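Local coordinates for glutamine aminotransferase class-II domain protein (Ruegeria pomeroyi, PDB 3MDN) that probably acts as a class-II (Ntn-type) glutamine amidotransferase, releasing ammonia from glutamine for transfer to an acceptor, at residues M112-V117 and R186-F191; R107-M112 and F191-T196. All coordinates share one frame; numbering follows the deposited sequence.

Contact 1. Residues M112-V117 and R186-F191; sequences MHNGQV and RLSAAF
A chi1 of 155° swings the H113 ring away from its own N and toward R186-L187. There the ring crosses the L187 side chain at about a right angle, with R186 O near its plane at the edge. On the other face of the sheet S188 turns OG between its own N and carbonyl carbon. S188 OG then lies 3.2 Å from CB of N114, and its polar partner is W6 NE1. M112, a selenomethionine, is extended beyond CG, and M112 CE rests 4.0 Å from A190 CB. R186 meets Q116 through the base of its chain, while its guanidinium pairs with D205.

The two backbones are antiparallel and joined by six hydrogen bonds. M112 pairs with A190, N114 with S188, and Q116 with R186. The bond from N114 N to S188 O is short and straight, 2.8 Å and 173° at the hydrogen. G115 sits where the chain turns a corner. G115 CA comes 3.3 Å from R186 O, and with phi at 134° a side chain here would run into the carbonyl O of N114. With an alanine in place of H113 the imidazole is gone, which would probably leave a gap beside L187 and let the L187 side chain shift.

The strand pair probably belongs to one of the two sheets of the Ntn fold, as in other class-II amidotransferases. The Asn-Gly pair at its corner matches the one that builds the oxyanion hole in these enzymes. N114 touches C4, the probable nucleophile, which is consistent with that role.

Contact 2. Residues R107-M112 and F191-T196; sequences RRWCFM and FSDGQT
C110 and S192 form an antiparallel hydrogen-bonded pair, C110 N to S192 O and S192 N to C110 O both at 3.1 Å, and F111 faces F191 as the next, non-hydrogen-bonded pair. Beyond S192 the chain leaves the strand, and the side chains take over. CB of D193 lies over one face of the W109 indole, 3.5 Å from the centroid of the six-membered ring, a CH-pi contact. W109 CZ3 also meets the edge of the F191 ring at CD2. F111 has CG opposite its backbone N (chi1 -179°), which lays F111 CD2 3.5 Å from CB of F191. The two side chains run side by side, their ring planes 36° apart.

This is the end of the strand pair, where strand 185-192 enters a tight turn toward strand 197-203. S192 OG accepts from G194 N in an ST turn. D193 OD1 accepts from Q195 N in an Asx turn and from T196 N, 2.8 Å away, in an Asx motif. These bonds hold the D193 carboxylate back against its own turn.

R108, just before strand 109-114, reaches the same turn from across the pair. Its bend at chi3 (44°) curls the guanidinium over to D193 O. R108 NH2 bonds D193 O at 3.1 Å from above the carbonyl plane, and NE adds a weak bond. D193 OD2 stays 4.2 Å from R108 NH2, so it offers charge attraction without a salt bridge.

How the contacts relate
Contacts 1 and 2 are consecutive parts of one antiparallel pairing along strand 185-192, which pairs with strand 109-114 and, past the corner at G115, with strand 116-117. Their centres lie 15 Å apart, and they share M112 and F191 as segment ends. They also touch directly, F111 CZ of contact 2 packing 4.0 Å from A189 CB of contact 1. Helix 161-179 packs against both, on L187 in contact 1 and on W109 and F191 in contact 2. Contact 1 carries the Asn-Gly corner next to C4 and so lies by the probable glutaminase site. Contact 2 lies at the opposite end of the pairing, where the strand turns back into the sheet at S192-T196.

Contact 1. Residues M112-V117 and R186-F191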
# COMPACT_ATOMS: atom_id res chain seq x y z
N MSE D 112 16.68 14.99 -5.50
CA MSE D 112 16.48 13.74 -6.23
C MSE D 112 17.60 13.52 -7.26
O MSE D 112 18.23 14.48 -7.71
CB MSE D 112 15.10 13.68 -6.88
CG MSE D 112 14.80 14.77 -7.84
SE MSE D 112 12.98 14.53 -8.52
CE MSE D 112 13.01 16.16 -9.64
N HIS D 113 17.84 12.26 -7.59
CA HIS D 113 19.03 11.86 -8.28
C HIS D 113 18.67 10.69 -9.20
O HIS D 113 17.96 9.79 -8.82
CB HIS D 113 20.12 11.47 -7.26
CG HIS D 113 21.16 10.52 -7.77
ND1 HIS D 113 22.16 10.89 -8.65
CD2 HIS D 113 21.38 9.21 -7.50
CE1 HIS D 113 22.93 9.85 -8.92
NE2 HIS D 113 22.48 8.82 -8.23
N ASN D 114 19.16 10.78 -10.42
CA ASN D 114 19.10 9.74 -11.42
C ASN D 114 20.57 9.32 -11.66
O ASN D 114 21.45 10.18 -11.86
CB ASN D 114 18.48 10.38 -12.70
CG ASN D 114 17.97 9.37 -13.69
OD1 ASN D 114 17.38 9.75 -14.71
ND2 ASN D 114 18.19 8.09 -13.42
N GLY D 115 20.82 8.01 -11.59
CA GLY D 115 22.13 7.43 -11.92
C GLY D 115 22.56 6.42 -10.85
O GLY D 115 21.73 5.78 -10.22
N GLN D 116 23.86 6.30 -10.63
CA GLN D 116 24.38 5.31 -9.71
C GLN D 116 25.80 5.64 -9.30
O GLN D 116 26.53 6.33 -10.01
CB GLN D 116 24.40 3.95 -10.39
CG GLN D 116 25.32 3.88 -11.63
CD GLN D 116 25.53 2.45 -12.12
OE1 GLN D 116 26.20 1.64 -11.46
NE2 GLN D 116 24.96 2.13 -13.27
N VAL D 117 26.17 5.14 -8.14
CA VAL D 117 27.55 5.06 -7.70
C VAL D 117 27.92 3.60 -7.89
O VAL D 117 27.29 2.71 -7.29
CB VAL D 117 27.63 5.52 -6.24
CG1 VAL D 117 29.06 5.45 -5.70
CG2 VAL D 117 27.05 6.96 -6.14
N ARG D 186 27.64 8.20 -11.97
CA ARG D 186 26.75 8.74 -13.01
C ARG D 186 25.69 9.55 -12.29
O ARG D 186 25.02 9.03 -11.39
CB ARG D 186 26.07 7.61 -13.79
CG ARG D 186 27.03 6.70 -14.53
CD ARG D 186 26.89 6.91 -16.01
NE ARG D 186 27.84 6.16 -16.84
CZ ARG D 186 27.56 5.06 -17.53
NH1 ARG D 186 26.33 4.54 -17.48
NH2 ARG D 186 28.50 4.47 -18.27
N LEU D 187 25.52 10.81 -12.67
CA LEU D 187 24.71 11.70 -11.86
C LEU D 187 23.94 12.76 -12.65
O LEU D 187 24.52 13.56 -13.36
CB LEU D 187 25.60 12.43 -10.84
CG LEU D 187 24.81 13.47 -10.03
CD1 LEU D 187 25.03 13.26 -8.56
CD2 LEU D 187 25.20 14.90 -10.39
N SER D 188 22.62 12.78 -12.48
CA SER D 188 21.86 13.95 -12.80
C SER D 188 21.04 14.11 -11.54
O SER D 188 20.53 13.11 -10.97
CB SER D 188 20.96 13.72 -14.02
OG SER D 188 19.77 13.12 -13.57
N ALA D 189 20.97 15.32 -11.02
CA ALA D 189 20.25 15.56 -9.77
C ALA D 189 19.53 16.89 -9.87
O ALA D 189 20.01 17.81 -10.56
CB ALA D 189 21.22 15.60 -8.61
N ALA D 190 18.39 17.00 -9.18
CA ALA D 190 17.70 18.29 -8.97
C ALA D 190 17.50 18.47 -7.49
O ALA D 190 17.32 17.49 -6.76
CB ALA D 190 16.35 18.32 -9.68
N PHE D 191 17.57 19.71 -7.03
CA PHE D 191 17.53 19.98 -5.60
C PHE D 191 17.19 21.45 -5.35
O PHE D 191 17.38 22.27 -6.21
CB PHE D 191 18.81 19.51 -4.87
CG PHE D 191 20.10 20.06 -5.44
CD1 PHE D 191 20.68 19.52 -6.58
CD2 PHE D 191 20.76 21.11 -4.81
CE1 PHE D 191 21.87 20.04 -7.10
CE2 PHE D 191 21.95 21.63 -5.32
CZ PHE D 191 22.52 21.09 -6.44

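Contact 2. Residues R107-M112 and F191-T196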
# COMPACT_ATOMS: atom_id res chain seq x y z
N ARG D 107 15.19 19.35 6.61
CA ARG D 107 15.09 20.79 6.85
C ARG D 107 14.41 21.52 5.67
O ARG D 107 13.36 21.10 5.24
CB ARG D 107 16.48 21.36 7.12
CG ARG D 107 17.09 20.75 8.36
CD ARG D 107 18.51 21.19 8.54
NE ARG D 107 19.06 20.49 9.70
CZ ARG D 107 20.27 20.70 10.20
NH1 ARG D 107 21.07 21.60 9.62
NH2 ARG D 107 20.67 20.00 11.26
N ARG D 108 15.02 22.59 5.16
CA ARG D 108 14.44 23.34 4.02
C ARG D 108 14.67 22.71 2.62
O ARG D 108 14.07 23.17 1.61
CB ARG D 108 14.94 24.80 3.97
CG ARG D 108 14.59 25.72 5.17
CD ARG D 108 15.25 27.13 5.00
NE ARG D 108 15.09 27.61 3.62
CZ ARG D 108 15.67 28.69 3.09
NH1 ARG D 108 16.47 29.47 3.82
NH2 ARG D 108 15.43 29.00 1.81
N TRP D 109 15.54 21.70 2.56
CA TRP D 109 16.09 21.20 1.29
C TRP D 109 15.44 19.90 0.82
O TRP D 109 15.02 19.09 1.65
CB TRP D 109 17.59 20.96 1.42
CG TRP D 109 18.37 22.21 1.54
CD1 TRP D 109 18.58 22.96 2.66
CD2 TRP D 109 19.05 22.89 0.47
NE1 TRP D 109 19.37 24.07 2.36
CE2 TRP D 109 19.67 24.04 1.02
CE3 TRP D 109 19.18 22.64 -0.90
CZ2 TRP D 109 20.41 24.94 0.25
CZ3 TRP D 109 19.91 23.53 -1.67
CH2 TRP D 109 20.52 24.67 -1.09
N CYS D 110 15.34 19.72 -0.49
CA CYS D 110 14.91 18.44 -1.04
C CYS D 110 15.78 18.13 -2.21
O CYS D 110 16.47 19.02 -2.71
CB CYS D 110 13.44 18.44 -1.45
SG CYS D 110 12.96 19.72 -2.63
N PHE D 111 15.75 16.89 -2.68
CA PHE D 111 16.81 16.40 -3.54
C PHE D 111 16.37 15.12 -4.23
O PHE D 111 15.72 14.28 -3.62
CB PHE D 111 18.03 16.14 -2.65
CG PHE D 111 19.26 15.64 -3.37
CD1 PHE D 111 19.41 14.29 -3.65
CD2 PHE D 111 20.26 16.53 -3.74
CE1 PHE D 111 20.54 13.84 -4.30
CE2 PHE D 111 21.40 16.09 -4.39
CZ PHE D 111 21.54 14.74 -4.68
N MSE D 112 16.68 14.99 -5.50
CA MSE D 112 16.48 13.74 -6.23
C MSE D 112 17.60 13.52 -7.26
O MSE D 112 18.23 14.48 -7.71
CB MSE D 112 15.10 13.68 -6.88
CG MSE D 112 14.80 14.77 -7.84
SE MSE D 112 12.98 14.53 -8.52
CE MSE D 112 13.01 16.16 -9.64
N PHE D 191 17.57 19.71 -7.03
CA PHE D 191 17.53 19.98 -5.60
C PHE D 191 17.19 21.45 -5.35
O PHE D 191 17.38 22.27 -6.21
CB PHE D 191 18.81 19.51 -4.87
CG PHE D 191 20.10 20.06 -5.44
CD1 PHE D 191 20.68 19.52 -6.58
CD2 PHE D 191 20.76 21.11 -4.81
CE1 PHE D 191 21.87 20.04 -7.10
CE2 PHE D 191 21.95 21.63 -5.32
CZ PHE D 191 22.52 21.09 -6.44
N SER D 192 16.61 21.75 -4.18
CA SER D 192 16.07 23.10 -3.88
C SER D 192 16.13 23.41 -2.40
O SER D 192 16.08 22.50 -1.55
CB SER D 192 14.60 23.20 -4.31
OG SER D 192 14.09 24.54 -4.17
N ASP D 193 16.18 24.70 -2.09
CA ASP D 193 16.05 25.14 -0.70
C ASP D 193 14.71 25.81 -0.53
O ASP D 193 14.45 26.43 0.48
CB ASP D 193 17.17 26.12 -0.30
CG ASP D 193 17.29 27.30 -1.28
OD1 ASP D 193 16.41 27.46 -2.16
OD2 ASP D 193 18.28 28.06 -1.17
N GLY D 194 13.84 25.70 -1.53
CA GLY D 194 12.54 26.33 -1.45
C GLY D 194 12.51 27.75 -1.97
O GLY D 194 11.44 28.34 -2.05
N GLN D 195 13.67 28.30 -2.34
CA GLN D 195 13.76 29.59 -3.04
C GLN D 195 14.42 29.50 -4.43
O GLN D 195 13.98 30.14 -5.40
CB GLN D 195 14.51 30.59 -2.17
CG GLN D 195 13.64 31.31 -1.10
CD GLN D 195 13.30 32.76 -1.56
OE1 GLN D 195 14.03 33.72 -1.24
NE2 GLN D 195 12.23 32.90 -2.35
N THR D 196 15.49 28.71 -4.52
CA THR D 196 16.25 28.54 -5.76
C THR D 196 16.13 27.09 -6.17
O THR D 196 16.09 26.23 -5.30
CB THR D 196 17.75 28.90 -5.55
OG1 THR D 196 17.85 30.26 -5.11
CG2 THR D 196 18.55 28.74 -6.83